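LysR family transcriptional regulator (Vibrio vulnificus, PDB 5FHK) probably binds specific DNA sequences to control transcription of virulence genes as the LysR-type regulator AphB, represented here by its regulatory domain. Local coordinates at residues V155-K158 / E159-A162; D47-P51 / T52-V56. One frame throughout, in Å; residues are numbered along the deposited sequence.

From the N terminus, contact 2 comes first: residues 50-54 make a tight turn within the loop that carries the chain from strand 38-43 to strand 56-60, in the first lobe of the two-lobed periplasmic-binding-protein fold. L49 and W54 rest on S12, joining this loop to strand 9-14. Contact 1 follows much later in the second lobe, where residues 155-162 leave strand 149-153 and start helix 158-163, packing on strand 68-82 and helix 136-144. Each is a local closure and they stand in series, neither crossing nor nesting. The centres of contacts 1 and 2 are about 31 Å apart, on opposite sides of the chain's centre; the nearest atoms of contacts 1 and 2 are about 19 Å apart.

Contact 1: V155-K158 / E159-A162; sequences VMIK and EYIA
The aromatic ring of Y160 presents neither a clean face nor a clean edge to the residues before it: the CA of I157 and the carbonyl oxygen of M156 both reach it obliquely, from one side of the ring plane, while the carboxylate of E159 lies on the other side. The setting is the N terminus of helix 158-163, the short helix that follows strand 149-153 in the second lobe of the regulatory domain, with I157 as N-cap. I157 CG2 meets Y160 CD1 at 4.2 Å, the two side chains crossing at about a right angle. Because Y160 CG stands beside its own backbone N (chi1 -67°), the ring leans back along the helix toward the cap and Y160 CD1 comes 3.8 Å from I157 CA. L166 lies against both I157 and Y160, and helix 136-144 adds R140 beside the isoleucine and S144 beside the tyrosine.

E159 illustrates a different use of the first turn. Its chain is bent at chi2 (-101°), which folds the carboxylate back toward the start of the helix, with E159 OE1 3.9 Å from M156 O. The charge is met by R20, which forms a salt bridge with E159 OE2 and also donates to V155 O, so that one guanidinium holds both the approach to the helix and its first turn.

Two i to i+4 backbone bonds belong to this first turn. I161 N donates to I157 O at 2.9 Å, and I161 CG1 packs closely against the same oxygen, I157 O, at 3.2 Å. One residue on, the bond from A162 N to K158 O is 2.9 Å long and nearly straight at 176°.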
ATOM      1  N   VAL A 155      12.099  -7.771   5.462  1.00 25.98           N
ATOM      2  CA  VAL A 155      11.029  -7.666   6.459  1.00 27.50           C
ATOM      3  C   VAL A 155       9.648  -7.897   5.847  1.00 27.11           C
ATOM      4  O   VAL A 155       8.729  -8.354   6.533  1.00 32.78           O
ATOM      5  CB  VAL A 155      11.099  -6.308   7.184  1.00 31.83           C
ATOM      6  CG1 VAL A 155      10.676  -5.168   6.262  1.00 32.88           C
ATOM      7  CG2 VAL A 155      10.239  -6.335   8.437  1.00 33.02           C
ATOM      8  N   MET A 156       9.466  -7.599   4.561  1.00 23.60           N
ATOM      9  CA  MET A 156       8.149  -7.764   3.955  1.00 25.68           C
ATOM     10  C   MET A 156       7.827  -9.214   3.576  1.00 25.47           C
ATOM     11  O   MET A 156       6.660  -9.518   3.291  1.00 25.12           O
ATOM     12  CB  MET A 156       8.029  -6.890   2.706  1.00 30.15           C
ATOM     13  CG  MET A 156       7.754  -5.389   2.946  1.00 37.25           C
ATOM     14  SD  MET A 156       7.588  -4.517   1.333  1.00 41.80           S
ATOM     15  CE  MET A 156       6.355  -5.537   0.487  1.00 42.06           C
ATOM     16  N   ILE A 157       8.812 -10.109   3.554  1.00 22.96           N
ATOM     17  CA  ILE A 157       8.579 -11.453   3.046  1.00 24.01           C
ATOM     18  C   ILE A 157       9.155 -12.530   3.959  1.00 28.76           C
ATOM     19  O   ILE A 157       9.306 -13.684   3.536  1.00 29.76           O
ATOM     20  CB  ILE A 157       9.157 -11.595   1.628  1.00 21.68           C
ATOM     21  CG1 ILE A 157      10.571 -11.037   1.575  1.00 25.06           C
ATOM     22  CG2 ILE A 157       8.246 -10.919   0.608  1.00 16.39           C
ATOM     23  CD1 ILE A 157      11.281 -11.295   0.275  1.00 27.90           C
ATOM     24  N   LYS A 158       9.456 -12.176   5.216  1.00 30.37           N
ATOM     25  CA  LYS A 158      10.118 -13.145   6.086  1.00 30.74           C
ATOM     26  C   LYS A 158       9.194 -14.306   6.439  1.00 29.54           C
ATOM     27  O   LYS A 158       9.646 -15.455   6.499  1.00 32.15           O
ATOM     28  CB  LYS A 158      10.663 -12.473   7.345  1.00 31.11           C
ATOM     29  CG  LYS A 158       9.655 -12.023   8.375  1.00 35.07           C
ATOM     30  CD  LYS A 158      10.417 -11.446   9.589  1.00 37.40           C
ATOM     31  CE  LYS A 158      11.571 -10.538   9.101  1.00 38.56           C
ATOM     32  NZ  LYS A 158      11.909  -9.423  10.039  1.00 42.56           N
ATOM     33  N   GLU A 159       7.899 -14.044   6.648  1.00 30.14           N
ATOM     34  CA  GLU A 159       6.960 -15.147   6.856  1.00 32.68           C
ATOM     35  C   GLU A 159       6.853 -16.025   5.608  1.00 31.45           C
ATOM     36  O   GLU A 159       6.774 -17.254   5.717  1.00 29.95           O
ATOM     37  CB  GLU A 159       5.587 -14.618   7.300  1.00 33.17           C
ATOM     38  CG  GLU A 159       4.621 -14.187   6.206  1.00 35.18           C
ATOM     39  CD  GLU A 159       4.562 -12.658   6.018  1.00 36.02           C
ATOM     40  OE1 GLU A 159       5.611 -11.977   6.150  1.00 34.90           O
ATOM     41  OE2 GLU A 159       3.462 -12.140   5.715  1.00 36.96           O
ATOM     42  N   TYR A 160       6.918 -15.421   4.410  1.00 30.72           N
ATOM     43  CA  TYR A 160       6.924 -16.213   3.175  1.00 23.99           C
ATOM     44  C   TYR A 160       8.152 -17.108   3.084  1.00 20.54           C
ATOM     45  O   TYR A 160       8.076 -18.236   2.575  1.00 18.14           O
ATOM     46  CB  TYR A 160       6.871 -15.307   1.947  1.00 21.88           C
ATOM     47  CG  TYR A 160       5.592 -14.545   1.785  1.00 23.75           C
ATOM     48  CD1 TYR A 160       5.386 -13.326   2.443  1.00 25.80           C
ATOM     49  CD2 TYR A 160       4.582 -15.030   0.951  1.00 25.89           C
ATOM     50  CE1 TYR A 160       4.188 -12.631   2.294  1.00 28.71           C
ATOM     51  CE2 TYR A 160       3.401 -14.348   0.793  1.00 28.08           C
ATOM     52  CZ  TYR A 160       3.205 -13.151   1.462  1.00 28.73           C
ATOM     53  OH  TYR A 160       2.010 -12.503   1.294  1.00 32.21           O
ATOM     54  N   ILE A 161       9.303 -16.609   3.536  1.00 20.63           N
ATOM     55  CA  ILE A 161      10.522 -17.405   3.470  1.00 19.94           C
ATOM     56  C   ILE A 161      10.471 -18.554   4.468  1.00 18.70           C
ATOM     57  O   ILE A 161      10.819 -19.695   4.141  1.00 18.13           O
ATOM     58  CB  ILE A 161      11.756 -16.535   3.730  1.00 23.24           C
ATOM     59  CG1 ILE A 161      11.853 -15.432   2.675  1.00 25.94           C
ATOM     60  CG2 ILE A 161      12.992 -17.439   3.759  1.00 24.70           C
ATOM     61  CD1 ILE A 161      12.280 -15.952   1.360  1.00 27.16           C
ATOM     62  N   ALA A 162      10.107 -18.249   5.709  1.00 17.28           N
ATOM     63  CA  ALA A 162       9.991 -19.285   6.729  1.00 30.49           C
ATOM     64  C   ALA A 162       9.034 -20.381   6.282  1.00 31.05           C
ATOM     65  O   ALA A 162       9.369 -21.564   6.353  1.00 34.23           O
ATOM     66  CB  ALA A 162       9.524 -18.679   8.047  1.00 26.73           C
TER

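Contact 2: D47-P51 / T52-V56; sequences DQLDP and TEWDV
With L49 CG and W54 CG both beside their own backbone N (chi1 -59° and -61°), the leucine and the indole swing to the same side of the turn and cross at about a right angle. The branch that touches is L49 CD2, which comes obliquely to the ring, 3.5 Å from W54 NE1 and 3.9 Å from W54 CE2. That nitrogen is buried by the contact and has no partner in the model. D50 O comes instead at the ring edge, near its plane, 3.3 Å from W54 CD1. K10 makes a cation-pi contact with the indole, which also packs on S12 and T41.

The carboxylate of D50 bends over the start of the turn, where T52 N reaches D50 OD1 in a weak bond of 3.4 Å and T52 OG1 lies within weak bonding distance of both carboxylate oxygens. E53 brings a second negative group to this side: E53 OE2 is 3.6 Å from D50 OD2, with the carboxylate planes 78° apart, a pairing that probably costs some electrostatic energy.

In the backbone, E53 N donates to D50 O at 2.8 Å and W54 N to P51 O at 3.1 Å. These successive bonds define two overlapping type I turns, the 3-10 turn with proline near its start that here links parallel strands of the first lobe of the fold.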
ATOM      1  N   ASP A  47      14.116  13.234   1.219  1.00 47.30           N
ATOM      2  CA  ASP A  47      15.024  14.357   1.034  1.00 46.59           C
ATOM      3  C   ASP A  47      14.296  15.588   0.525  1.00 44.39           C
ATOM      4  O   ASP A  47      14.840  16.690   0.616  1.00 45.65           O
ATOM      5  CB  ASP A  47      16.152  13.985   0.066  1.00 50.68           C
ATOM      6  CG  ASP A  47      17.064  12.902   0.621  1.00 50.89           C
ATOM      7  OD1 ASP A  47      17.633  12.135  -0.182  1.00 51.29           O
ATOM      8  OD2 ASP A  47      17.204  12.813   1.861  1.00 49.29           O
ATOM      9  N   GLN A  48      13.089  15.428  -0.007  1.00 41.79           N
ATOM     10  CA  GLN A  48      12.285  16.551  -0.465  1.00 41.93           C
ATOM     11  C   GLN A  48      11.320  17.079   0.597  1.00 44.65           C
ATOM     12  O   GLN A  48      10.583  18.041   0.333  1.00 47.57           O
ATOM     13  CB  GLN A  48      11.511  16.157  -1.723  1.00 41.89           C
ATOM     14  CG  GLN A  48      12.289  16.442  -2.990  1.00 44.91           C
ATOM     15  CD  GLN A  48      12.855  17.850  -2.979  1.00 49.36           C
ATOM     16  OE1 GLN A  48      14.068  18.039  -2.892  1.00 54.43           O
ATOM     17  NE2 GLN A  48      11.973  18.848  -3.047  1.00 45.73           N
ATOM     18  N   LEU A  49      11.322  16.510   1.796  1.00 39.19           N
ATOM     19  CA  LEU A  49      10.467  17.067   2.831  1.00 36.02           C
ATOM     20  C   LEU A  49      11.107  18.285   3.483  1.00 36.63           C
ATOM     21  O   LEU A  49      12.331  18.394   3.595  1.00 39.78           O
ATOM     22  CB  LEU A  49      10.145  16.033   3.907  1.00 32.71           C
ATOM     23  CG  LEU A  49       9.455  14.758   3.457  1.00 30.58           C
ATOM     24  CD1 LEU A  49       9.674  13.655   4.536  1.00 28.74           C
ATOM     25  CD2 LEU A  49       7.979  15.025   3.196  1.00 29.61           C
ATOM     26  N   ASP A  50      10.247  19.186   3.957  1.00 35.54           N
ATOM     27  CA  ASP A  50      10.678  20.342   4.727  1.00 37.86           C
ATOM     28  C   ASP A  50      10.543  20.018   6.214  1.00 37.64           C
ATOM     29  O   ASP A  50       9.410  19.916   6.710  1.00 36.60           O
ATOM     30  CB  ASP A  50       9.838  21.559   4.350  1.00 38.91           C
ATOM     31  CG  ASP A  50      10.109  22.754   5.224  1.00 42.54           C
ATOM     32  OD1 ASP A  50      11.113  22.736   5.979  1.00 44.67           O
ATOM     33  OD2 ASP A  50       9.308  23.716   5.146  1.00 43.12           O
ATOM     34  N   PRO A  51      11.651  19.880   6.968  1.00 36.87           N
ATOM     35  CA  PRO A  51      11.551  19.437   8.376  1.00 35.44           C
ATOM     36  C   PRO A  51      10.560  20.212   9.220  1.00 34.00           C
ATOM     37  O   PRO A  51       9.868  19.616  10.050  1.00 34.34           O
ATOM     38  CB  PRO A  51      12.976  19.633   8.905  1.00 35.79           C
ATOM     39  CG  PRO A  51      13.836  19.558   7.696  1.00 38.01           C
ATOM     40  CD  PRO A  51      13.042  20.167   6.581  1.00 40.12           C
ATOM     41  N   THR A  52      10.479  21.530   9.044  1.00 36.68           N
ATOM     42  CA  THR A  52       9.567  22.359   9.827  1.00 36.80           C
ATOM     43  C   THR A  52       8.097  22.032   9.569  1.00 36.27           C
ATOM     44  O   THR A  52       7.234  22.449  10.349  1.00 41.02           O
ATOM     45  CB  THR A  52       9.836  23.844   9.522  1.00 39.88           C
ATOM     46  OG1 THR A  52       9.340  24.156   8.211  1.00 39.67           O
ATOM     47  CG2 THR A  52      11.330  24.148   9.566  1.00 37.88           C
ATOM     48  N   GLU A  53       7.795  21.296   8.513  1.00 33.90           N
ATOM     49  CA  GLU A  53       6.442  20.897   8.168  1.00 35.14           C
ATOM     50  C   GLU A  53       5.981  19.649   8.914  1.00 34.42           C
ATOM     51  O   GLU A  53       4.841  19.215   8.715  1.00 33.81           O
ATOM     52  CB  GLU A  53       6.370  20.639   6.660  1.00 39.97           C
ATOM     53  CG  GLU A  53       5.153  21.144   5.937  1.00 43.94           C
ATOM     54  CD  GLU A  53       5.455  21.401   4.458  1.00 48.45           C
ATOM     55  OE1 GLU A  53       5.062  20.580   3.604  1.00 48.37           O
ATOM     56  OE2 GLU A  53       6.094  22.429   4.152  1.00 51.53           O
ATOM     57  N   TRP A  54       6.833  19.053   9.751  1.00 32.15           N
ATOM     58  CA  TRP A  54       6.569  17.723  10.279  1.00 29.93           C
ATOM     59  C   TRP A  54       6.975  17.660  11.745  1.00 31.32           C
ATOM     60  O   TRP A  54       7.969  18.264  12.162  1.00 31.56           O
ATOM     61  CB  TRP A  54       7.309  16.648   9.456  1.00 29.92           C
ATOM     62  CG  TRP A  54       6.883  16.621   8.014  1.00 31.58           C
ATOM     63  CD1 TRP A  54       7.480  17.277   6.967  1.00 32.83           C
ATOM     64  CD2 TRP A  54       5.746  15.941   7.464  1.00 31.68           C
ATOM     65  NE1 TRP A  54       6.797  17.028   5.805  1.00 33.67           N
ATOM     66  CE2 TRP A  54       5.722  16.222   6.081  1.00 33.74           C
ATOM     67  CE3 TRP A  54       4.748  15.116   8.010  1.00 25.57           C
ATOM     68  CZ2 TRP A  54       4.744  15.704   5.228  1.00 27.36           C
ATOM     69  CZ3 TRP A  54       3.781  14.610   7.169  1.00 30.04           C
ATOM     70  CH2 TRP A  54       3.782  14.909   5.790  1.00 31.64           C
ATOM     71  N   ASP A  55       6.176  16.951  12.535  1.00 30.54           N
ATOM     72  CA  ASP A  55       6.560  16.720  13.919  1.00 32.15           C
ATOM     73  C   ASP A  55       7.659  15.663  14.005  1.00 28.77           C
ATOM     74  O   ASP A  55       8.672  15.860  14.682  1.00 27.16           O
ATOM     75  CB  ASP A  55       5.318  16.332  14.725  1.00 32.37           C
ATOM     76  CG  ASP A  55       4.347  17.512  14.888  1.00 33.55           C
ATOM     77  OD1 ASP A  55       4.814  18.582  15.315  1.00 34.31           O
ATOM     78  OD2 ASP A  55       3.130  17.384  14.588  1.00 32.60           O
ATOM     79  N   VAL A  56       7.483  14.532  13.323  1.00 28.37           N
ATOM     80  CA  VAL A  56       8.472  13.461  13.320  1.00 25.43           C
ATOM     81  C   VAL A  56       8.520  12.861  11.928  1.00 26.07           C
ATOM     82  O   VAL A  56       7.501  12.737  11.245  1.00 24.57           O
ATOM     83  CB  VAL A  56       8.181  12.333  14.343  1.00 22.65           C
ATOM     84  CG1 VAL A  56       9.379  11.416  14.462  1.00 22.36           C
ATOM     85  CG2 VAL A  56       7.814  12.892  15.682  1.00 24.33           C
TER